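Local coordinates for protein DynE8 (Micromonospora chersina, PDB 4AMM) that serves as the acyltransferase domain of the iterative polyketide synthase of enediyne (dynemicin) biosynthesis, probably transferring acyl building blocks during chain assembly, at residues 2-7 against 30-35; 80-83 against 88-91; 159-164 against 380-385; 170-175 against 183-188; 224-229 against 234-239. All coordinates share one frame; numbering follows the deposited sequence.

Interaction 1. Residues 2-7 against 30-35; sequences DHELVV and LSRPEL
Glu-4 and Arg-32 meet twice over, once through charge and once through Glu-4 CB, which packs over a face of the guanidinium. The closely packed part lies nearest the strand: Glu-4 CB is 3.8 Å from Arg-32 NH2, and Leu-35 CD2 reaches the same CB at 4.3 Å. Glu-4 bends at chi2 (57°), which folds its carboxylate back so that OE1 faces both terminal nitrogens. Thr-36 OG1 also bonds OE1, while OE2 takes Leu-5 N at 3.0 Å and pairs with Arg-401. The contact joins the edge strand 4-10 of a four-stranded antiparallel sheet to the start of helix 32-45, where Ser-31 and Glu-34 form a capping box, Glu-34 OE1 turning back to Ser-31 N at 2.7 Å. An alanine in place of Glu-4 would keep the CB over the guanidinium, but Arg-32 and Arg-401 would probably both lose their shared carboxylate. The looser side is the partly exposed end of Arg-32: NH2 and NH1 both turn to OE1 in a salt bridge whose hydrogen bonds are weak, Arg-32 NH2 to Glu-4 OE1 being 3.3 Å, with the two planes 86° apart, and NH2 gives a further bond to Pro-1 O.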
# COMPACT_ATOMS: atom_id res chain seq x y z
N ASP A 2 10.94 -16.68 7.23
CA ASP A 2 10.56 -17.61 6.14
C ASP A 2 10.98 -17.17 4.72
O ASP A 2 11.02 -17.97 3.80
CB ASP A 2 9.05 -17.93 6.17
CG ASP A 2 8.13 -16.68 6.04
OD1 ASP A 2 8.62 -15.52 6.11
OD2 ASP A 2 6.89 -16.88 5.90
N HIS A 3 11.34 -15.89 4.56
CA HIS A 3 11.95 -15.48 3.32
C HIS A 3 13.24 -14.80 3.75
O HIS A 3 13.32 -14.13 4.82
CB HIS A 3 11.14 -14.45 2.52
CG HIS A 3 9.97 -15.03 1.80
ND1 HIS A 3 8.89 -15.55 2.47
CD2 HIS A 3 9.73 -15.20 0.48
CE1 HIS A 3 8.03 -16.04 1.59
NE2 HIS A 3 8.50 -15.81 0.38
N GLU A 4 14.24 -15.02 2.94
CA GLU A 4 15.53 -14.39 3.10
C GLU A 4 15.65 -13.29 2.07
O GLU A 4 15.08 -13.37 0.96
CB GLU A 4 16.63 -15.44 2.92
CG GLU A 4 17.97 -14.85 3.34
CD GLU A 4 17.88 -14.34 4.81
OE1 GLU A 4 17.96 -15.15 5.76
OE2 GLU A 4 17.61 -13.12 4.98
N LEU A 5 16.44 -12.25 2.37
CA LEU A 5 16.72 -11.16 1.46
C LEU A 5 18.11 -11.26 0.94
O LEU A 5 19.07 -11.24 1.75
CB LEU A 5 16.59 -9.84 2.25
CG LEU A 5 17.03 -8.57 1.49
CD1 LEU A 5 16.18 -8.34 0.22
CD2 LEU A 5 16.88 -7.38 2.49
N VAL A 6 18.29 -11.34 -0.38
CA VAL A 6 19.60 -11.49 -0.97
C VAL A 6 19.84 -10.31 -1.88
O VAL A 6 19.10 -10.06 -2.83
CB VAL A 6 19.69 -12.76 -1.83
CG1 VAL A 6 21.05 -12.86 -2.38
CG2 VAL A 6 19.37 -13.94 -0.93
N VAL A 7 20.84 -9.46 -1.48
CA VAL A 7 21.18 -8.32 -2.28
C VAL A 7 22.59 -8.40 -2.79
O VAL A 7 23.45 -8.99 -2.10
CB VAL A 7 20.99 -6.98 -1.51
CG1 VAL A 7 19.59 -6.83 -0.91
CG2 VAL A 7 22.08 -6.77 -0.38
N LEU A 30 23.24 -24.89 -1.14
CA LEU A 30 23.36 -24.40 0.23
C LEU A 30 22.17 -24.82 1.09
O LEU A 30 21.03 -24.78 0.63
CB LEU A 30 23.44 -22.86 0.26
CG LEU A 30 24.84 -22.25 0.34
CD1 LEU A 30 25.94 -23.06 -0.33
CD2 LEU A 30 24.85 -20.78 -0.07
N SER A 31 22.42 -25.19 2.35
CA SER A 31 21.37 -25.32 3.34
C SER A 31 20.84 -23.98 3.66
O SER A 31 21.47 -22.96 3.27
CB SER A 31 21.93 -25.95 4.65
OG SER A 31 22.91 -25.09 5.24
N ARG A 32 19.74 -23.95 4.39
CA ARG A 32 19.10 -22.74 4.80
C ARG A 32 20.04 -21.93 5.70
O ARG A 32 20.20 -20.75 5.45
CB ARG A 32 17.74 -23.00 5.44
CG ARG A 32 17.01 -21.74 5.87
CD ARG A 32 16.33 -20.97 4.66
NE ARG A 32 15.67 -19.73 5.14
CZ ARG A 32 16.31 -18.61 5.48
NH1 ARG A 32 17.64 -18.54 5.35
NH2 ARG A 32 15.64 -17.56 5.93
N PRO A 33 20.66 -22.54 6.74
CA PRO A 33 21.63 -21.75 7.53
C PRO A 33 22.80 -21.21 6.70
O PRO A 33 23.25 -20.05 6.94
CB PRO A 33 22.12 -22.74 8.60
CG PRO A 33 21.00 -23.74 8.71
CD PRO A 33 20.45 -23.88 7.36
N GLU A 34 23.27 -21.96 5.71
CA GLU A 34 24.34 -21.47 4.81
C GLU A 34 23.85 -20.31 3.94
O GLU A 34 24.60 -19.34 3.69
CB GLU A 34 24.85 -22.62 3.91
CG GLU A 34 25.86 -23.47 4.58
CD GLU A 34 25.96 -24.83 3.91
OE1 GLU A 34 24.92 -25.30 3.41
OE2 GLU A 34 27.09 -25.41 3.90
N LEU A 35 22.61 -20.36 3.48
CA LEU A 35 22.03 -19.29 2.66
C LEU A 35 21.92 -18.05 3.54
O LEU A 35 22.21 -16.95 3.04
CB LEU A 35 20.65 -19.71 2.12
CG LEU A 35 19.75 -18.63 1.54
CD1 LEU A 35 20.40 -18.19 0.30
CD2 LEU A 35 18.29 -19.09 1.31

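Interaction 2. Residues 80-83 against 88-91; sequences RRLL and GLFL
Leu-82 O is gripped from across the hairpin by Leu-91 N, at 2.8 Å and with an N-H...O angle of 156°, and the CA-H of Phe-90 leans on the same oxygen, CA to O being 3.3 Å. Leu-91 O is held in matching fashion: Leu-82 N donates to it at 2.9 Å, nearly straight at 167°, and Arg-81 CA adds a CA-H...O contact. With these two reciprocal bonds Leu-82 and Leu-91 make a hydrogen-bonded antiparallel pair. Their side chains share one face of the sheet, CB to CB 4.1 Å, and there Leu-82 CD1 also touches Leu-89 CD2 at 4.1 Å, the two chains crossing at a slant. Helix 61-76 covers this face, through contacts of Leu-82 and Leu-89 with Arg-70.

The next pair, Leu-83 with Phe-90, is non-hydrogen-bonded and points to the other face. Leu-83 CG stands anti to its carbonyl carbon (chi1 -56°), and from there CD2 comes to 4.1 Å from Phe-90 CD1, at about a right angle; helix 376-387 lies against the far part of the ring. Strand 81-84 is one of the two outer strands of the antiparallel sheet within this chain, and Gly-88, at positive phi, and Leu-89 together face a single residue opposite: a beta hairpin with a G1 bulge.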
# COMPACT_ATOMS: atom_id res chain seq x y z
N ARG A 80 18.08 -3.67 -18.44
CA ARG A 80 18.66 -2.89 -17.35
C ARG A 80 17.66 -2.60 -16.21
O ARG A 80 17.91 -1.79 -15.32
CB ARG A 80 19.21 -1.59 -17.95
CG ARG A 80 20.41 -1.88 -18.94
CD ARG A 80 21.61 -2.69 -18.34
NE ARG A 80 22.71 -2.91 -19.31
CZ ARG A 80 23.00 -4.08 -19.89
NH1 ARG A 80 22.30 -5.18 -19.64
NH2 ARG A 80 24.02 -4.16 -20.75
N ARG A 81 16.48 -3.22 -16.27
CA ARG A 81 15.41 -2.92 -15.29
C ARG A 81 14.38 -4.04 -15.33
O ARG A 81 13.62 -4.14 -16.33
CB ARG A 81 14.73 -1.61 -15.65
CG ARG A 81 13.78 -1.10 -14.52
CD ARG A 81 13.12 0.21 -14.76
NE ARG A 81 14.11 1.26 -14.97
CZ ARG A 81 13.78 2.54 -15.16
NH1 ARG A 81 12.49 2.88 -15.14
NH2 ARG A 81 14.70 3.45 -15.36
N LEU A 82 14.33 -4.86 -14.29
CA LEU A 82 13.41 -6.00 -14.14
C LEU A 82 12.75 -5.76 -12.79
O LEU A 82 13.45 -5.89 -11.75
CB LEU A 82 14.16 -7.31 -14.22
CG LEU A 82 13.25 -8.55 -14.31
CD1 LEU A 82 14.14 -9.82 -14.33
CD2 LEU A 82 12.21 -8.71 -13.24
N LEU A 83 11.47 -5.41 -12.71
CA LEU A 83 10.82 -5.13 -11.45
C LEU A 83 9.66 -6.13 -11.38
O LEU A 83 8.68 -5.89 -12.08
CB LEU A 83 10.32 -3.69 -11.40
CG LEU A 83 11.37 -2.57 -11.65
CD1 LEU A 83 10.64 -1.25 -11.57
CD2 LEU A 83 12.46 -2.69 -10.59
N GLY A 88 9.01 -10.88 -6.01
CA GLY A 88 10.03 -10.29 -5.08
C GLY A 88 11.43 -10.18 -5.70
O GLY A 88 12.41 -10.35 -4.96
N LEU A 89 11.50 -9.88 -6.99
CA LEU A 89 12.75 -9.90 -7.73
C LEU A 89 12.92 -8.59 -8.38
O LEU A 89 12.03 -8.11 -9.09
CB LEU A 89 12.71 -10.99 -8.84
CG LEU A 89 13.86 -10.83 -9.82
CD1 LEU A 89 15.24 -10.92 -9.11
CD2 LEU A 89 13.69 -11.92 -10.89
N PHE A 90 14.07 -7.90 -8.10
CA PHE A 90 14.25 -6.56 -8.58
C PHE A 90 15.68 -6.37 -9.04
O PHE A 90 16.63 -6.76 -8.33
CB PHE A 90 13.93 -5.53 -7.52
CG PHE A 90 12.58 -5.70 -6.89
CD1 PHE A 90 11.43 -5.08 -7.48
CD2 PHE A 90 12.43 -6.47 -5.79
CE1 PHE A 90 10.19 -5.27 -6.89
CE2 PHE A 90 11.23 -6.62 -5.21
CZ PHE A 90 10.11 -6.03 -5.82
N LEU A 91 15.86 -5.85 -10.26
CA LEU A 91 17.21 -5.63 -10.86
C LEU A 91 17.19 -4.30 -11.52
O LEU A 91 16.33 -4.03 -12.37
CB LEU A 91 17.49 -6.76 -11.86
CG LEU A 91 18.73 -6.66 -12.73
CD1 LEU A 91 18.91 -5.44 -13.67
CD2 LEU A 91 19.97 -6.88 -12.08

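Interaction 3. Residues 159-164 against 380-385; sequences IRWLDR and AGTAAL
Trp-161 and Thr-382, the pair with the most surface covered here, meet through one directed bond. The indole N-H of Trp-161 reaches Thr-382 OG1 with NE1 to OG1 3.0 Å and an angle of 149° at the hydrogen. The hydroxyl lies at the edge of the indole, 6° out of its plane. Trp-161 CG is anti to the backbone N (chi1 179°), an extended pose that carries the five-membered ring across to the other helix. Thr-382 OG1 also bonds Met-378 O one turn back in its own helix, so the oxygen accepts from the indole N-H while donating its own hydrogen to the carbonyl. A phenylalanine in place of Trp-161 would take away the N-H, and Thr-382 OG1 would probably lose its partner from helix 144-165.

Leu-385, third in covered surface, stands one turn on from Thr-382. Its CD1 meets Leu-162 CD2 at 3.7 Å, the two side chains crossing at about a right angle. Leu-101 touches Leu-162 and Val-99 touches Leu-385, both from strand 99-103, while Pro-396 from the C-terminal loop touches Trp-161. Between residues 159-164 and 380-385 the nearest CA atoms, those of Leu-162 and Thr-382, are 9.0 Å apart, so side chains do all the bridging. One in-plane N-H bond and one methyl contact carry the interface, which implies a polar hydroxyl paid for within mostly apolar surroundings.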
# COMPACT_ATOMS: atom_id res chain seq x y z
N ILE A 159 6.91 3.04 9.15
CA ILE A 159 7.69 4.26 9.00
C ILE A 159 8.98 4.12 9.83
O ILE A 159 10.03 4.57 9.34
CB ILE A 159 6.84 5.41 9.47
CG1 ILE A 159 5.69 5.66 8.47
CG2 ILE A 159 7.71 6.69 9.65
CD1 ILE A 159 4.57 6.55 9.01
N ARG A 160 8.96 3.56 10.99
CA ARG A 160 10.21 3.35 11.80
C ARG A 160 11.15 2.46 10.99
O ARG A 160 12.40 2.77 11.06
CB ARG A 160 9.90 2.68 13.08
CG ARG A 160 9.19 3.70 14.07
CD ARG A 160 9.19 3.18 15.54
NE ARG A 160 8.64 1.84 15.71
CZ ARG A 160 7.35 1.51 15.96
NH1 ARG A 160 6.43 2.42 15.96
NH2 ARG A 160 7.00 0.24 16.15
N TRP A 161 10.69 1.48 10.23
CA TRP A 161 11.63 0.69 9.38
C TRP A 161 12.19 1.52 8.29
O TRP A 161 13.42 1.48 8.02
CB TRP A 161 10.82 -0.53 8.84
CG TRP A 161 11.57 -1.48 7.90
CD1 TRP A 161 11.34 -1.65 6.60
CD2 TRP A 161 12.64 -2.30 8.28
NE1 TRP A 161 12.22 -2.60 6.11
CE2 TRP A 161 13.03 -3.01 7.13
CE3 TRP A 161 13.29 -2.55 9.49
CZ2 TRP A 161 14.09 -3.97 7.14
CZ3 TRP A 161 14.36 -3.54 9.50
CH2 TRP A 161 14.70 -4.23 8.30
N LEU A 162 11.38 2.29 7.60
CA LEU A 162 11.93 3.22 6.58
C LEU A 162 12.93 4.17 7.19
O LEU A 162 13.99 4.48 6.55
CB LEU A 162 10.84 4.10 5.88
CG LEU A 162 9.76 3.28 5.19
CD1 LEU A 162 8.68 4.25 4.67
CD2 LEU A 162 10.32 2.47 4.02
N ASP A 163 12.65 4.68 8.38
CA ASP A 163 13.63 5.60 9.06
C ASP A 163 14.94 4.83 9.41
O ASP A 163 16.04 5.42 9.13
CB ASP A 163 13.05 6.10 10.37
CG ASP A 163 11.86 7.06 10.22
OD1 ASP A 163 11.69 7.70 9.16
OD2 ASP A 163 11.21 7.14 11.33
N ARG A 164 14.86 3.61 9.85
CA ARG A 164 16.08 2.83 10.18
C ARG A 164 16.88 2.67 8.86
O ARG A 164 18.12 2.68 8.94
CB ARG A 164 15.71 1.48 10.74
CG ARG A 164 16.92 0.60 11.11
CD ARG A 164 16.48 -0.56 11.91
NE ARG A 164 17.71 -1.23 12.27
CZ ARG A 164 17.79 -2.21 13.11
NH1 ARG A 164 16.66 -2.70 13.64
NH2 ARG A 164 18.98 -2.75 13.39
N ALA A 380 10.48 -8.65 0.59
CA ALA A 380 10.25 -8.17 -0.76
C ALA A 380 10.25 -6.64 -0.86
O ALA A 380 10.76 -6.06 -1.80
CB ALA A 380 8.90 -8.79 -1.31
N GLY A 381 9.61 -5.98 0.09
CA GLY A 381 9.59 -4.54 0.16
C GLY A 381 10.99 -3.99 0.37
O GLY A 381 11.30 -2.96 -0.25
N THR A 382 11.81 -4.62 1.19
CA THR A 382 13.16 -4.08 1.41
C THR A 382 13.98 -4.35 0.17
O THR A 382 14.81 -3.49 -0.24
CB THR A 382 13.78 -4.68 2.65
OG1 THR A 382 12.91 -4.40 3.78
CG2 THR A 382 15.10 -4.01 2.96
N ALA A 383 13.80 -5.49 -0.52
CA ALA A 383 14.52 -5.75 -1.78
C ALA A 383 14.13 -4.68 -2.78
O ALA A 383 15.04 -4.18 -3.52
CB ALA A 383 14.09 -7.17 -2.36
N ALA A 384 12.88 -4.28 -2.92
CA ALA A 384 12.44 -3.29 -3.83
C ALA A 384 13.15 -1.95 -3.49
O ALA A 384 13.65 -1.27 -4.41
CB ALA A 384 10.90 -3.09 -3.81
N LEU A 385 13.12 -1.54 -2.21
CA LEU A 385 13.75 -0.24 -1.83
C LEU A 385 15.21 -0.33 -2.20
O LEU A 385 15.78 0.73 -2.64
CB LEU A 385 13.58 -0.08 -0.36
CG LEU A 385 12.12 0.23 0.10
CD1 LEU A 385 11.96 0.17 1.57
CD2 LEU A 385 11.70 1.65 -0.34

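Interaction 4. Residues 170-175 against 183-188; sequences VGALGH and LSWAGA
This is apolar packing of a helix against a strand, deep in the alpha/beta core: Trp-185, in the last turn of helix 178-185, lies on Gly-171 and Ala-172 of strand 171-174, an inner strand of the parallel sheet. No hydrogen bond crosses between the two. Ala-172 CB touches the six-membered ring at 3.5 Å from Trp-185 CZ3 and 3.6 Å from CE3, approaching obliquely. Further along the same ring, CH2 rests 3.8 Å from Gly-171 CA, so the indole follows the strand backbone for two residues. Trp-185 reaches it with CG anti to the backbone N (chi1 168°), which throws the ring out from the helix to the strand. Ala-172 points toward the indole with only a methyl, so the ring can come close to the main chain. Around it, Leu-101 of strand 99-103 and the loop residues Pro-169 and Arg-303 also touch the Trp-185 side chain.

Just beyond Trp-185 the helix stops in a Schellman motif. Ala-188 N bonds Leu-183 O at 2.9 Å, Gly-187 N bonds Ser-184 O at 2.9 Å, and Gly-187 sits at positive phi (84°), where a side chain would jam against the preceding carbonyl oxygen. At the other end of the strand, Gly-174 and His-175 lead into Ser-176 and the same helix. This strand-turn-helix unit carries a GxSxG sequence, consistent with the nucleophile elbow characteristic of acyltransferase domains.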
# COMPACT_ATOMS: atom_id res chain seq x y z
N VAL A 170 9.97 9.58 -3.14
CA VAL A 170 9.61 10.89 -3.74
C VAL A 170 8.36 11.48 -3.10
O VAL A 170 8.07 12.66 -3.29
CB VAL A 170 9.45 10.80 -5.28
CG1 VAL A 170 10.77 10.36 -5.98
CG2 VAL A 170 8.34 9.90 -5.70
N GLY A 171 7.52 10.65 -2.44
CA GLY A 171 6.26 11.20 -1.93
C GLY A 171 5.43 10.02 -1.50
O GLY A 171 5.88 8.89 -1.62
N ALA A 172 4.27 10.34 -0.97
CA ALA A 172 3.40 9.28 -0.37
C ALA A 172 1.99 9.66 -0.67
O ALA A 172 1.62 10.78 -0.85
CB ALA A 172 3.60 9.18 1.10
N LEU A 173 1.14 8.62 -0.58
CA LEU A 173 -0.32 8.85 -0.47
C LEU A 173 -0.87 7.85 0.51
O LEU A 173 -0.30 6.77 0.74
CB LEU A 173 -1.01 8.67 -1.83
CG LEU A 173 -1.10 7.32 -2.44
CD1 LEU A 173 -2.27 6.44 -1.78
CD2 LEU A 173 -1.33 7.45 -3.98
N GLY A 174 -2.00 8.23 1.11
CA GLY A 174 -2.72 7.34 2.04
C GLY A 174 -4.17 7.24 1.63
O GLY A 174 -4.79 8.24 1.26
N HIS A 175 -4.70 6.00 1.67
CA HIS A 175 -6.13 5.72 1.33
C HIS A 175 -6.98 5.87 2.58
O HIS A 175 -6.89 5.08 3.50
CB HIS A 175 -6.17 4.27 0.83
CG HIS A 175 -7.39 3.92 0.02
ND1 HIS A 175 -8.63 3.71 0.64
CD2 HIS A 175 -7.55 3.65 -1.31
CE1 HIS A 175 -9.48 3.34 -0.31
NE2 HIS A 175 -8.87 3.31 -1.49
N LEU A 183 0.56 11.71 6.46
CA LEU A 183 0.87 13.02 7.06
C LEU A 183 1.89 12.84 8.14
O LEU A 183 2.77 13.72 8.29
CB LEU A 183 -0.43 13.59 7.64
CG LEU A 183 -1.34 14.14 6.55
CD1 LEU A 183 -2.72 14.50 7.05
CD2 LEU A 183 -0.77 15.44 5.85
N SER A 184 1.87 11.77 8.93
CA SER A 184 2.86 11.54 10.00
C SER A 184 4.23 11.34 9.36
O SER A 184 5.24 11.96 9.75
CB SER A 184 2.49 10.38 10.92
OG SER A 184 3.37 10.37 12.05
N TRP A 185 4.28 10.52 8.32
CA TRP A 185 5.54 10.33 7.59
C TRP A 185 6.09 11.64 7.07
O TRP A 185 7.35 11.84 7.08
CB TRP A 185 5.29 9.33 6.41
CG TRP A 185 6.45 9.26 5.38
CD1 TRP A 185 7.60 8.52 5.49
CD2 TRP A 185 6.54 10.03 4.18
NE1 TRP A 185 8.46 8.85 4.43
CE2 TRP A 185 7.80 9.68 3.58
CE3 TRP A 185 5.66 10.90 3.49
CZ2 TRP A 185 8.22 10.23 2.40
CZ3 TRP A 185 6.09 11.40 2.25
CH2 TRP A 185 7.36 11.06 1.74
N ALA A 186 5.22 12.53 6.62
CA ALA A 186 5.57 13.83 6.02
C ALA A 186 5.91 14.84 7.13
O ALA A 186 6.27 16.00 6.78
CB ALA A 186 4.48 14.34 5.07
N GLY A 187 5.85 14.45 8.38
CA GLY A 187 6.20 15.42 9.50
C GLY A 187 5.10 16.34 9.95
O GLY A 187 5.36 17.26 10.76
N ALA A 188 3.83 16.14 9.54
CA ALA A 188 2.76 17.04 9.98
C ALA A 188 2.29 16.80 11.43
O ALA A 188 1.71 17.69 12.10
CB ALA A 188 1.59 16.94 8.98

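Interaction 5. Residues 224-229 against 234-239; sequences AARELA and AVVAVD
The end of helix 222-229 and the start of strand 235-241 come together where the chain turns back, with the CA atoms of Ala-229 and Ala-234 5.6 Å apart and those of Arg-226 and Val-236, further from the turn, at 7.2 Å. The pair belongs to a ferredoxin-like subdomain: strand 213-218, helix 222-229, strands 235-241 and 244-250, helix 251-264 and strand 268-270 follow one another, and the four strands lie across the sheet in the order 4-1-3-2. Here the first helix is joined to the second strand.

Close to the turn the fit is small: Ala-229 CB lies against the Ala-234 carbonyl, 3.6 Å from its O, and 4.5 Å from Ala-234 CB. Thr-232, in the loop between, closes the turn with its OG1, which bonds both Ala-229 O and Ala-234 N. Val-236 and Ala-225 both touch Val-245 of the neighbouring strand 244-250, so the helix and both strands meet there.

The outer side is different in kind. Arg-226 is exposed, yet its chain doubles over Val-236 in place of running straight out: CG is anti to the carbonyl carbon, and the bend at chi2 (-110°) lays the rest of the chain across the valine at about a right angle. No hydrogen bond passes between the two, so the charge plays no direct part in the contact. Val-236 CG2 lies over one face of the guanidinium, 3.7 Å from Arg-226 NE, and also touches Arg-226 CG at 3.9 Å, while Val-236 CB is 3.9 Å from Arg-226 NH2.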
# COMPACT_ATOMS: atom_id res chain seq x y z
N ALA A 224 -19.18 5.37 -15.24
CA ALA A 224 -20.20 4.38 -15.25
C ALA A 224 -20.85 4.31 -13.88
O ALA A 224 -22.10 4.09 -13.81
CB ALA A 224 -19.58 3.04 -15.64
N ALA A 225 -20.08 4.42 -12.81
CA ALA A 225 -20.67 4.43 -11.47
C ALA A 225 -21.66 5.55 -11.25
O ALA A 225 -22.71 5.39 -10.64
CB ALA A 225 -19.62 4.48 -10.43
N ARG A 226 -21.28 6.74 -11.72
CA ARG A 226 -22.15 7.90 -11.57
C ARG A 226 -23.37 7.78 -12.38
O ARG A 226 -24.45 8.22 -11.97
CB ARG A 226 -21.35 9.19 -11.93
CG ARG A 226 -20.38 9.58 -10.81
CD ARG A 226 -20.87 10.89 -10.10
NE ARG A 226 -20.15 11.16 -8.86
CZ ARG A 226 -18.93 11.65 -8.78
NH1 ARG A 226 -18.19 11.93 -9.90
NH2 ARG A 226 -18.41 11.85 -7.55
N GLU A 227 -23.29 7.15 -13.56
CA GLU A 227 -24.54 6.86 -14.32
C GLU A 227 -25.46 5.86 -13.60
O GLU A 227 -26.67 6.12 -13.49
CB GLU A 227 -24.14 6.31 -15.70
CG GLU A 227 -25.36 6.06 -16.63
CD GLU A 227 -24.98 5.22 -17.85
OE1 GLU A 227 -24.44 5.79 -18.80
OE2 GLU A 227 -25.23 3.97 -17.85
N LEU A 228 -24.89 4.81 -13.01
CA LEU A 228 -25.71 3.85 -12.27
C LEU A 228 -26.33 4.48 -11.02
O LEU A 228 -27.48 4.15 -10.64
CB LEU A 228 -24.90 2.61 -11.83
CG LEU A 228 -24.36 1.69 -12.93
CD1 LEU A 228 -23.44 0.57 -12.40
CD2 LEU A 228 -25.54 1.02 -13.66
N ALA A 229 -25.58 5.35 -10.36
CA ALA A 229 -26.03 5.95 -9.11
C ALA A 229 -26.97 7.15 -9.31
O ALA A 229 -27.60 7.59 -8.32
CB ALA A 229 -24.83 6.39 -8.27
N ALA A 234 -27.60 6.94 -3.87
CA ALA A 234 -26.23 6.49 -3.55
C ALA A 234 -25.24 7.42 -4.16
O ALA A 234 -25.53 8.10 -5.16
CB ALA A 234 -26.06 5.10 -4.16
N VAL A 235 -24.04 7.45 -3.56
CA VAL A 235 -22.95 8.36 -4.02
C VAL A 235 -21.67 7.62 -4.11
O VAL A 235 -21.44 6.56 -3.47
CB VAL A 235 -22.79 9.55 -3.08
CG1 VAL A 235 -24.16 10.37 -3.07
CG2 VAL A 235 -22.33 9.17 -1.71
N VAL A 236 -20.72 8.17 -4.89
CA VAL A 236 -19.39 7.58 -4.95
C VAL A 236 -18.68 7.75 -3.64
O VAL A 236 -18.62 8.88 -3.08
CB VAL A 236 -18.60 8.25 -6.08
CG1 VAL A 236 -17.18 7.77 -6.11
CG2 VAL A 236 -19.21 7.88 -7.47
N ALA A 237 -18.16 6.64 -3.10
CA ALA A 237 -17.44 6.62 -1.87
C ALA A 237 -15.96 6.43 -2.11
O ALA A 237 -15.15 7.09 -1.42
CB ALA A 237 -18.01 5.44 -1.01
N VAL A 238 -15.57 5.54 -3.05
CA VAL A 238 -14.14 5.26 -3.20
C VAL A 238 -13.91 5.14 -4.71
O VAL A 238 -14.51 4.30 -5.39
CB VAL A 238 -13.77 3.94 -2.52
CG1 VAL A 238 -12.24 3.64 -2.72
CG2 VAL A 238 -14.16 3.92 -1.03
N ASP A 239 -13.06 5.98 -5.27
CA ASP A 239 -12.67 5.91 -6.72
C ASP A 239 -11.33 5.26 -6.78
O ASP A 239 -10.27 5.91 -6.57
CB ASP A 239 -12.62 7.30 -7.33
CG ASP A 239 -12.21 7.27 -8.77
OD1 ASP A 239 -12.13 6.18 -9.40
OD2 ASP A 239 -11.84 8.42 -9.24

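Overall arrangement
Interactions 3, 4 and 5 are buried, 3 and 4 nearest the middle of the chain, whereas 1 and 2 are only partly buried and sit further out on one antiparallel sheet. Interaction 5 belongs to the ferredoxin-like subdomain, on the opposite side of the chain's centre from 1 and 3. Helix 376-387 ties the first three: Leu-5 of interaction 1 packs on Ala-383, and the Phe-90 ring of interaction 2 on Ala-384. Ile-159 CD1 meets Trp-185 CB where interactions 3 and 4 join, and His-175 touches Val-238 between 4 and 5. Charge dominates only at interaction 1, main-chain bonding at 2, and one indole bond at 3; interactions 4 and 5 have no hydrogen bond across them.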